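Local coordinates for protein 6-O-methylguanine DNA methyltransferase (PDB 2B6C) that probably takes part in the repair of alkylated DNA, like the all-helical AlkD-type enzymes, at residues Q84-S87 and A93-A96; E153-D158 and R184-T189. All coordinates share one frame; numbering follows the deposited sequence.

Interaction 1. Residues Q84-S87 and A93-A96; sequences QRFS and AFKA. With SO4 (sulfate ion), chain I.
Phe94 drives the edge of its ring onto the face of Phe86 in a T-shaped stack. The ring centroids lie 4.8 Å apart and the planes meet at 79°. CE2 of Phe94 stands over the centre of the Phe86 ring, so that it has all six ring carbons within about 4 Å; the closest of them is CE1 of Phe86, 3.5 Å from CE2 of Phe94. The neighbouring CZ of Phe94 comes in beside it, 3.5 Å from CZ of Phe86. The attraction is partly electrostatic, the slightly positive C-H edge meeting the electron-rich face, and partly dispersion. Phenylalanine suits both positions, since both are buried; Phe86 offers a broad face and Phe94 a C-H edge, neither with a polar group to satisfy.

The two side chains bridge backbones that are well separated, with CA of Phe86 and CA of Phe94 9.9 Å apart. Both residues direct their CB toward the other segment, and in Phe86 CG stands anti to the carbonyl carbon (chi1 -53°), which carries the ring forward from the loop. Just after it, OG of Ser87 caps a backbone N of helix 88-94 while OE1 of Glu90 accepts a bond from Ser87 N, the reciprocal pattern of a capping box; the backbone O of Phe86 accepts a bond from NE1 of Trp117. These bonds help fix the loop from which Phe86 projects. Beyond the stack, Lys95 bends at its last torsion and gives NZ to O3 of a sulfate, 2.9 Å away, an ion probably taken from the crystallisation liquor and also held by the backbone N atoms of Glu136 and Asn137 and the side-chain amide of Asn140.

The pair thus closes helix 88-94 back on the loop that leads into it. Helix 53-65 adds Leu56 against Phe86 and Ile60 against Phe94, while helix 104-120 brings Phe113, edge-to-face with Phe94, and Phe114.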
# COMPACT_ATOMS: atom_id res chain seq x y z
N GLN B 84 -3.20 -1.07 6.97
CA GLN B 84 -2.07 -1.91 7.34
C GLN B 84 -1.46 -1.61 8.71
O GLN B 84 -0.85 -2.50 9.30
CB GLN B 84 -0.97 -1.83 6.29
CG GLN B 84 -1.38 -2.45 5.01
CD GLN B 84 -0.21 -2.68 4.09
OE1 GLN B 84 0.23 -1.77 3.37
NE2 GLN B 84 0.29 -3.90 4.08
N ARG B 85 -1.62 -0.38 9.18
CA ARG B 85 -1.07 0.09 10.45
C ARG B 85 -1.83 -0.38 11.70
O ARG B 85 -1.30 -0.29 12.82
CB ARG B 85 -0.99 1.63 10.46
CG ARG B 85 -0.04 2.21 9.39
CD ARG B 85 0.05 3.74 9.54
NE ARG B 85 0.57 4.08 10.86
CZ ARG B 85 0.60 5.28 11.41
NH1 ARG B 85 0.13 6.35 10.77
NH2 ARG B 85 1.09 5.42 12.63
N PHE B 86 -3.06 -0.88 11.52
CA PHE B 86 -3.85 -1.28 12.68
C PHE B 86 -3.68 -2.74 13.09
O PHE B 86 -3.76 -3.63 12.26
CB PHE B 86 -5.33 -0.97 12.48
CG PHE B 86 -5.58 0.44 12.11
CD1 PHE B 86 -5.34 1.47 13.03
CD2 PHE B 86 -6.04 0.77 10.84
CE1 PHE B 86 -5.54 2.79 12.69
CE2 PHE B 86 -6.24 2.12 10.48
CZ PHE B 86 -6.00 3.10 11.41
N SER B 87 -3.47 -2.95 14.39
CA SER B 87 -3.52 -4.28 14.99
C SER B 87 -4.97 -4.73 15.13
O SER B 87 -5.89 -3.94 14.93
CB SER B 87 -2.89 -4.22 16.37
OG SER B 87 -3.63 -3.31 17.15
N ALA B 93 -11.64 -1.67 17.97
CA ALA B 93 -12.08 -0.39 18.57
C ALA B 93 -12.80 0.47 17.53
O ALA B 93 -13.72 1.24 17.87
CB ALA B 93 -10.90 0.38 19.23
N PHE B 94 -12.44 0.31 16.26
CA PHE B 94 -13.17 1.04 15.20
C PHE B 94 -14.67 0.64 15.06
O PHE B 94 -15.45 1.38 14.49
CB PHE B 94 -12.52 0.89 13.83
CG PHE B 94 -11.33 1.79 13.59
CD1 PHE B 94 -11.50 3.16 13.36
CD2 PHE B 94 -10.04 1.26 13.53
CE1 PHE B 94 -10.40 3.98 13.08
CE2 PHE B 94 -8.93 2.07 13.27
CZ PHE B 94 -9.12 3.43 13.04
N LYS B 95 -15.05 -0.53 15.57
CA LYS B 95 -16.45 -0.95 15.50
C LYS B 95 -17.38 0.06 16.21
O LYS B 95 -18.52 0.22 15.80
CB LYS B 95 -16.67 -2.40 16.03
CG LYS B 95 -18.16 -2.70 16.36
CD LYS B 95 -18.51 -4.17 16.49
CE LYS B 95 -20.00 -4.32 16.91
NZ LYS B 95 -20.24 -3.70 18.25
N ALA B 96 -16.86 0.76 17.23
CA ALA B 96 -17.61 1.80 17.90
C ALA B 96 -18.14 2.89 16.96
O ALA B 96 -19.13 3.55 17.28
CB ALA B 96 -16.79 2.44 19.09
S SO4 I . -24.32 -3.90 19.05
O1 SO4 I . -24.04 -2.82 19.99
O2 SO4 I . -24.93 -5.06 19.73
O3 SO4 I . -23.04 -4.38 18.50
O4 SO4 I . -25.21 -3.39 17.98

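Interaction 2. Residues E153-D158 and R184-T189; sequences EKTNQD and RQYSKT. With SO4 (sulfate ion), chain J.
The hydroxyl of Tyr186 is held by OE1 of Gln157 and by a water that also meets the backbone O atoms of Glu153 and Thr155. It donates to OE1 of Gln157, with OH and OE1 2.9 Å apart; the bond lies in the carbonyl plane on a lone pair, with a C=O...O angle of 110°. Its proton thus spent, OH of Tyr186 can accept from the water, 2.8 Å away, which can donate to at most two of its three oxygen neighbours at a time. Gln157, extended beyond CG, has the length to bring its amide to the phenol, and the amide plane stands 68° from the ring.

The methyl of Thr155 makes a CH-pi contact, CG2 lying 4.0 Å from the ring centroid of Tyr186 and offset toward the rim. With chi1 at -65°, OG1 of Thr155 is turned to Lys152 O, which meets its hydrogen-bonding need while the methyl remains for the ring.

The arrangement joins the start of one helix to the end of another in an all-helical, AlkD-like fold: Asn156 is the N-cap of helix 157-166, and Tyr186 sits at the C-terminal part of helix 173-186. Trp193 and Val194 of helix 191-200 also pack on the tyrosine.

In the conformer of Glu153 given, CG2 of Thr189 touches its CG at 3.7 Å.

Away from 153-158, NE of Arg184 meets O2 and O4 of a sulfate, probably from the crystallisation liquor, and NZ of Lys188 meets O4, all weakly; OE1 of Gln185 holds that NZ more closely, 2.8 Å away. Tyr214 also binds this ion, and Glu210 pairs with Arg184.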
# COMPACT_ATOMS: atom_id res chain seq x y z
N GLU B 153 -13.08 -16.01 -3.76
CA GLU B 153 -12.86 -17.42 -3.42
C GLU B 153 -12.41 -17.57 -1.95
O GLU B 153 -12.46 -18.66 -1.38
CB GLU B 153 -11.88 -18.05 -4.41
CG GLU B 153 -12.33 -18.03 -5.90
CD GLU B 153 -11.88 -16.79 -6.71
OE1 GLU B 153 -12.24 -16.69 -7.90
OE2 GLU B 153 -11.17 -15.92 -6.17
N LYS B 154 -11.99 -16.45 -1.33
CA LYS B 154 -11.58 -16.42 0.09
C LYS B 154 -12.79 -16.30 1.04
O LYS B 154 -12.63 -16.33 2.26
CB LYS B 154 -10.57 -15.28 0.35
CG LYS B 154 -9.22 -15.40 -0.42
CD LYS B 154 -8.49 -14.02 -0.48
CE LYS B 154 -7.33 -13.97 -1.51
NZ LYS B 154 -5.93 -14.12 -0.95
N THR B 155 -13.98 -16.14 0.48
CA THR B 155 -15.23 -16.06 1.27
C THR B 155 -15.42 -17.30 2.14
O THR B 155 -15.20 -18.44 1.69
CB THR B 155 -16.45 -15.91 0.30
OG1 THR B 155 -16.35 -14.66 -0.37
CG2 THR B 155 -17.77 -15.89 1.05
N ASN B 156 -15.84 -17.07 3.38
CA ASN B 156 -16.19 -18.12 4.31
C ASN B 156 -17.69 -18.33 4.20
O ASN B 156 -18.48 -17.49 4.63
CB ASN B 156 -15.79 -17.73 5.74
CG ASN B 156 -16.11 -18.81 6.77
OD1 ASN B 156 -17.23 -19.34 6.83
ND2 ASN B 156 -15.13 -19.10 7.63
N GLN B 157 -18.06 -19.49 3.64
CA GLN B 157 -19.43 -19.82 3.26
C GLN B 157 -20.34 -19.95 4.44
O GLN B 157 -21.47 -19.48 4.41
CB GLN B 157 -19.46 -21.15 2.47
CG GLN B 157 -18.96 -21.00 1.05
CD GLN B 157 -18.75 -22.33 0.34
OE1 GLN B 157 -18.47 -22.36 -0.87
NE2 GLN B 157 -18.92 -23.44 1.05
N ASP B 158 -19.83 -20.61 5.47
CA ASP B 158 -20.58 -20.89 6.68
C ASP B 158 -20.98 -19.63 7.41
O ASP B 158 -22.07 -19.53 7.94
CB ASP B 158 -19.74 -21.79 7.59
CG ASP B 158 -19.48 -23.15 6.98
OD1 ASP B 158 -20.43 -23.71 6.36
OD2 ASP B 158 -18.35 -23.65 7.14
N ARG B 184 -25.53 -11.78 -4.62
CA ARG B 184 -25.10 -11.27 -5.92
C ARG B 184 -23.58 -11.33 -6.12
O ARG B 184 -23.12 -11.89 -7.11
CB ARG B 184 -25.61 -9.84 -6.11
CG ARG B 184 -25.38 -9.22 -7.45
CD ARG B 184 -25.92 -7.84 -7.31
NE ARG B 184 -26.07 -7.12 -8.55
CZ ARG B 184 -27.22 -6.74 -9.10
NH1 ARG B 184 -28.40 -7.09 -8.58
NH2 ARG B 184 -27.19 -6.05 -10.22
N GLN B 185 -22.83 -10.77 -5.18
CA GLN B 185 -21.36 -10.76 -5.26
C GLN B 185 -20.76 -12.15 -5.21
O GLN B 185 -19.85 -12.49 -6.02
CB GLN B 185 -20.75 -9.94 -4.11
CG GLN B 185 -20.80 -8.42 -4.32
CD GLN B 185 -20.08 -8.01 -5.60
OE1 GLN B 185 -20.71 -7.56 -6.55
NE2 GLN B 185 -18.75 -8.15 -5.62
N TYR B 186 -21.21 -12.95 -4.24
CA TYR B 186 -20.66 -14.29 -4.11
C TYR B 186 -21.00 -15.19 -5.32
O TYR B 186 -20.19 -16.06 -5.69
CB TYR B 186 -21.01 -14.92 -2.77
CG TYR B 186 -20.23 -16.18 -2.52
CD1 TYR B 186 -18.83 -16.21 -2.73
CD2 TYR B 186 -20.87 -17.35 -2.08
CE1 TYR B 186 -18.10 -17.37 -2.52
CE2 TYR B 186 -20.13 -18.54 -1.86
CZ TYR B 186 -18.75 -18.53 -2.08
OH TYR B 186 -18.02 -19.67 -1.87
N SER B 187 -22.15 -14.98 -5.95
CA SER B 187 -22.50 -15.75 -7.17
C SER B 187 -21.51 -15.59 -8.33
O SER B 187 -21.48 -16.40 -9.26
CB SER B 187 -23.91 -15.41 -7.67
OG SER B 187 -23.92 -14.12 -8.26
N LYS B 188 -20.72 -14.52 -8.29
CA LYS B 188 -19.70 -14.31 -9.35
C LYS B 188 -18.55 -15.30 -9.22
O LYS B 188 -17.78 -15.50 -10.15
CB LYS B 188 -19.16 -12.88 -9.32
CG LYS B 188 -20.26 -11.81 -9.55
CD LYS B 188 -19.68 -10.40 -9.38
CE LYS B 188 -20.79 -9.36 -9.35
NZ LYS B 188 -20.26 -7.96 -9.25
N THR B 189 -18.47 -15.91 -8.05
CA THR B 189 -17.42 -16.82 -7.64
C THR B 189 -17.99 -18.24 -7.57
O THR B 189 -17.37 -19.18 -8.10
CB THR B 189 -16.88 -16.41 -6.22
OG1 THR B 189 -16.16 -15.21 -6.36
CG2 THR B 189 -15.97 -17.46 -5.61
S SO4 J . -23.25 -5.16 -9.95
O1 SO4 J . -23.07 -4.36 -11.16
O2 SO4 J . -24.55 -4.86 -9.37
O3 SO4 J . -22.21 -4.78 -9.01
O4 SO4 J . -23.19 -6.59 -10.25
O HOH W 1 -14.27 -14.82 -7.94
O HOH W 2 -15.34 -19.35 -1.05

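Interaction 1 closes before interaction 2 opens along the chain, and their centres lie 24 Å apart with nearest atoms about 13 Å apart, so the two do not touch. Interaction 1 joins helix 88-94 to the loop ahead of it, with helices 53-65 and 104-120 alongside; interaction 2 ties helix 157-166 to helix 173-186, near helix 191-200. Helices 104-120, 125-132 and 138-146 come between them in sequence. Both belong to the same DNA alkylation repair region of the chain, consistent with a single helical array built from successive local contacts: the first is buried and aromatic, the second a surface contact mixing polar bonds with packing.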